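Local coordinates for protein 16S rRNA (guanine(1405)-N(7))-methyltransferase (Klebsiella pneumoniae, PDB 6PI9) that probably methylates the N7 position of guanine 1405 in 16S rRNA, using S-adenosyl-L-methionine, and thereby confers resistance to various aminoglycosides, at residues R105-F110 against E252-V257. Numbering follows the deposited sequence.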
ATOM      1  N   ARG A 105     -21.835 -15.487   1.912  1.00 65.24           N
ATOM      2  CA  ARG A 105     -23.224 -15.592   1.479  0.50 68.37           C
ATOM      3  C   ARG A 105     -23.366 -15.336  -0.013  1.00 66.42           C
ATOM      4  O   ARG A 105     -24.163 -15.994  -0.691  1.00 66.86           O
ATOM      5  CB  ARG A 105     -24.089 -14.605   2.259  0.50 72.76           C
ATOM      6  CG  ARG A 105     -25.588 -14.838   2.132  0.50 75.47           C
ATOM      7  CD  ARG A 105     -26.364 -13.661   2.686  0.50 77.58           C
ATOM      8  NE  ARG A 105     -25.805 -13.198   3.956  0.50 78.88           N
ATOM      9  CZ  ARG A 105     -25.382 -11.955   4.179  0.50 77.39           C
ATOM     10  NH1 ARG A 105     -25.466 -11.038   3.224  0.50 76.38           N
ATOM     11  NH2 ARG A 105     -24.883 -11.626   5.364  0.50 76.23           N
ATOM     12  N   ARG A 106     -22.640 -14.348  -0.527  1.00 64.03           N
ATOM     13  CA  ARG A 106     -22.729 -13.999  -1.950  1.00 60.79           C
ATOM     14  C   ARG A 106     -21.800 -14.712  -2.941  1.00 60.25           C
ATOM     15  O   ARG A 106     -22.081 -14.732  -4.139  1.00 58.66           O
ATOM     16  CB  ARG A 106     -22.583 -12.482  -2.123  1.00 63.17           C
ATOM     17  CG  ARG A 106     -23.591 -11.667  -1.328  1.00 70.77           C
ATOM     18  CD  ARG A 106     -24.319 -10.672  -2.217  1.00 73.77           C
ATOM     19  NE  ARG A 106     -24.008  -9.291  -1.860  1.00 79.52           N
ATOM     20  CZ  ARG A 106     -24.270  -8.243  -2.634  1.00 79.10           C
ATOM     21  NH1 ARG A 106     -23.952  -7.021  -2.228  1.00 79.21           N
ATOM     22  NH2 ARG A 106     -24.851  -8.415  -3.812  1.00 77.35           N
ATOM     23  N   VAL A 107     -20.706 -15.292  -2.460  1.00 58.86           N
ATOM     24  CA  VAL A 107     -19.758 -15.963  -3.361  1.00 56.56           C
ATOM     25  C   VAL A 107     -19.839 -17.491  -3.275  1.00 56.16           C
ATOM     26  O   VAL A 107     -19.640 -18.178  -4.284  1.00 52.19           O
ATOM     27  CB  VAL A 107     -18.299 -15.487  -3.112  1.00 52.69           C
ATOM     28  CG1 VAL A 107     -17.322 -16.295  -3.927  1.00 49.29           C
ATOM     29  CG2 VAL A 107     -18.146 -14.020  -3.464  1.00 54.68           C
ATOM     30  N   SER A 108     -20.048 -18.057  -2.086  1.00 57.83           N
ATOM     31  CA  SER A 108     -19.898 -19.508  -1.963  1.00 62.15           C
ATOM     32  C   SER A 108     -20.863 -20.319  -2.828  1.00 62.54           C
ATOM     33  O   SER A 108     -20.425 -21.351  -3.371  1.00 65.35           O
ATOM     34  CB  SER A 108     -20.017 -19.966  -0.499  1.00 63.96           C
ATOM     35  OG  SER A 108     -21.200 -19.523   0.093  1.00 70.03           O
ATOM     36  N   PRO A 109     -22.145 -19.959  -2.995  1.00 62.37           N
ATOM     37  CA  PRO A 109     -22.959 -20.757  -3.922  1.00 61.58           C
ATOM     38  C   PRO A 109     -22.363 -20.809  -5.318  1.00 57.28           C
ATOM     39  O   PRO A 109     -22.575 -21.800  -6.032  1.00 57.74           O
ATOM     40  CB  PRO A 109     -24.344 -20.076  -3.889  1.00 64.68           C
ATOM     41  CG  PRO A 109     -24.147 -18.728  -3.283  1.00 63.67           C
ATOM     42  CD  PRO A 109     -22.955 -18.925  -2.325  1.00 60.98           C
ATOM     43  N   PHE A 110     -21.587 -19.789  -5.719  1.00 50.36           N
ATOM     44  CA  PHE A 110     -20.924 -19.854  -7.009  1.00 48.75           C
ATOM     45  C   PHE A 110     -19.824 -20.901  -7.018  1.00 51.66           C
ATOM     46  O   PHE A 110     -19.531 -21.475  -8.083  1.00 49.80           O
ATOM     47  CB  PHE A 110     -20.366 -18.482  -7.362  1.00 47.01           C
ATOM     48  CG  PHE A 110     -19.862 -18.361  -8.767  1.00 46.19           C
ATOM     49  CD1 PHE A 110     -18.529 -18.114  -9.000  1.00 44.81           C
ATOM     50  CD2 PHE A 110     -20.738 -18.429  -9.849  1.00 49.44           C
ATOM     51  CE1 PHE A 110     -18.054 -17.940 -10.288  1.00 47.24           C
ATOM     52  CE2 PHE A 110     -20.274 -18.279 -11.139  1.00 49.06           C
ATOM     53  CZ  PHE A 110     -18.922 -18.013 -11.356  1.00 50.81           C
ATOM     54  N   GLU A 252     -14.403  -4.117  -1.613  1.00 39.37           N
ATOM     55  CA  GLU A 252     -13.880  -5.067  -2.593  1.00 35.01           C
ATOM     56  C   GLU A 252     -14.914  -5.191  -3.703  1.00 34.98           C
ATOM     57  O   GLU A 252     -16.046  -5.581  -3.433  1.00 36.93           O
ATOM     58  CB  GLU A 252     -13.609  -6.441  -1.921  1.00 35.61           C
ATOM     59  CG  GLU A 252     -12.949  -7.452  -2.861  1.00 34.23           C
ATOM     60  CD  GLU A 252     -12.415  -8.658  -2.107  1.00 37.71           C
ATOM     61  OE1 GLU A 252     -12.905  -8.926  -1.003  1.00 40.27           O
ATOM     62  OE2 GLU A 252     -11.480  -9.315  -2.592  1.00 38.64           O
ATOM     63  N   LEU A 253     -14.526  -4.858  -4.938  1.00 34.35           N
ATOM     64  CA  LEU A 253     -15.383  -5.090  -6.105  1.00 36.80           C
ATOM     65  C   LEU A 253     -15.193  -6.527  -6.572  1.00 33.65           C
ATOM     66  O   LEU A 253     -14.069  -6.911  -6.923  1.00 33.24           O
ATOM     67  CB  LEU A 253     -14.999  -4.134  -7.234  1.00 35.18           C
ATOM     68  CG  LEU A 253     -15.584  -4.398  -8.652  1.00 37.93           C
ATOM     69  CD1 LEU A 253     -17.109  -4.272  -8.684  1.00 38.78           C
ATOM     70  CD2 LEU A 253     -14.882  -3.415  -9.609  1.00 37.14           C
ATOM     71  N   VAL A 254     -16.283  -7.302  -6.614  1.00 34.62           N
ATOM     72  CA  VAL A 254     -16.216  -8.754  -6.831  1.00 39.39           C
ATOM     73  C   VAL A 254     -16.936  -9.085  -8.139  1.00 32.73           C
ATOM     74  O   VAL A 254     -18.051  -8.645  -8.347  1.00 34.28           O
ATOM     75  CB  VAL A 254     -16.881  -9.541  -5.679  1.00 39.89           C
ATOM     76  CG1 VAL A 254     -16.743 -11.098  -5.936  1.00 39.96           C
ATOM     77  CG2 VAL A 254     -16.300  -9.143  -4.314  1.00 34.80           C
ATOM     78  N   TYR A 255     -16.288  -9.871  -8.994  1.00 33.25           N
ATOM     79  CA  TYR A 255     -16.846 -10.396 -10.239  1.00 34.06           C
ATOM     80  C   TYR A 255     -16.914 -11.917 -10.166  1.00 38.70           C
ATOM     81  O   TYR A 255     -15.917 -12.565  -9.838  1.00 33.73           O
ATOM     82  CB  TYR A 255     -15.938 -10.084 -11.432  1.00 33.60           C
ATOM     83  CG  TYR A 255     -16.009  -8.645 -11.884  1.00 36.14           C
ATOM     84  CD1 TYR A 255     -16.936  -8.237 -12.822  1.00 40.64           C
ATOM     85  CD2 TYR A 255     -15.124  -7.699 -11.373  1.00 36.17           C
ATOM     86  CE1 TYR A 255     -16.978  -6.888 -13.242  1.00 37.58           C
ATOM     87  CE2 TYR A 255     -15.183  -6.372 -11.785  1.00 35.47           C
ATOM     88  CZ  TYR A 255     -16.083  -5.988 -12.694  1.00 33.30           C
ATOM     89  OH  TYR A 255     -16.109  -4.656 -13.104  1.00 39.39           O
ATOM     90  N   LEU A 256     -18.066 -12.485 -10.515  1.00 39.74           N
ATOM     91  CA  LEU A 256     -18.192 -13.931 -10.683  1.00 40.65           C
ATOM     92  C   LEU A 256     -18.159 -14.207 -12.182  1.00 38.77           C
ATOM     93  O   LEU A 256     -19.000 -13.691 -12.926  1.00 44.00           O
ATOM     94  CB  LEU A 256     -19.513 -14.418 -10.062  1.00 45.86           C
ATOM     95  CG  LEU A 256     -19.773 -14.012  -8.599  1.00 45.62           C
ATOM     96  CD1 LEU A 256     -21.109 -14.621  -8.064  1.00 48.57           C
ATOM     97  CD2 LEU A 256     -18.588 -14.397  -7.705  1.00 45.31           C
ATOM     98  N   VAL A 257     -17.219 -15.018 -12.617  1.00 37.82           N
ATOM     99  CA  VAL A 257     -16.859 -15.126 -14.019  1.00 38.03           C
ATOM    100  C   VAL A 257     -16.973 -16.581 -14.431  1.00 43.16           C
ATOM    101  O   VAL A 257     -16.465 -17.467 -13.737  1.00 40.38           O
ATOM    102  CB  VAL A 257     -15.431 -14.614 -14.244  1.00 41.99           C
ATOM    103  CG1 VAL A 257     -15.001 -14.803 -15.684  1.00 43.32           C
ATOM    104  CG2 VAL A 257     -15.342 -13.158 -13.783  1.00 33.49           C
TER
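Leu-256 lies across the ring of Phe-110 and illustrates how an aliphatic chain can serve an aromatic partner with more than its methyl ends. Its CB sits almost over the ring centre, 3.8 Å from the centroid of Phe-110 and 9° off the ring normal, a CH-pi contact. From there CG turns anti to the carbonyl carbon (chi1 -53°) and carries the branch back toward the root of the aromatic side chain, the two chains running past each other in opposite directions. At the tip the methyls part: Leu-256 CD1 rests 4.0 Å from Phe-110 CB and equally near the carbonyl O of Arg-106, whereas Leu-256 CD2 approaches Phe-110 CD1 at 3.9 Å and also faces Val-107. This is helix-on-sheet packing in a Rossmann-like methyltransferase domain, with helix 100-111 laid against strand 252-259, which runs antiparallel between strands 208-214 and 241-248; the helix and strand segments are nearly parallel, at 18°. The far end of the Phe-110 ring meets main chain, Val-257 O lying in the ring plane at its edge, 3.5 Å from CZ. One turn earlier in the helix, Val-107 CG2 extends the apolar layer to Val-254 CG1 at 4.1 Å. Beyond Val-254, Glu-252 forms a salt bridge with Arg-96, a residue that binds S-adenosyl-L-homocysteine.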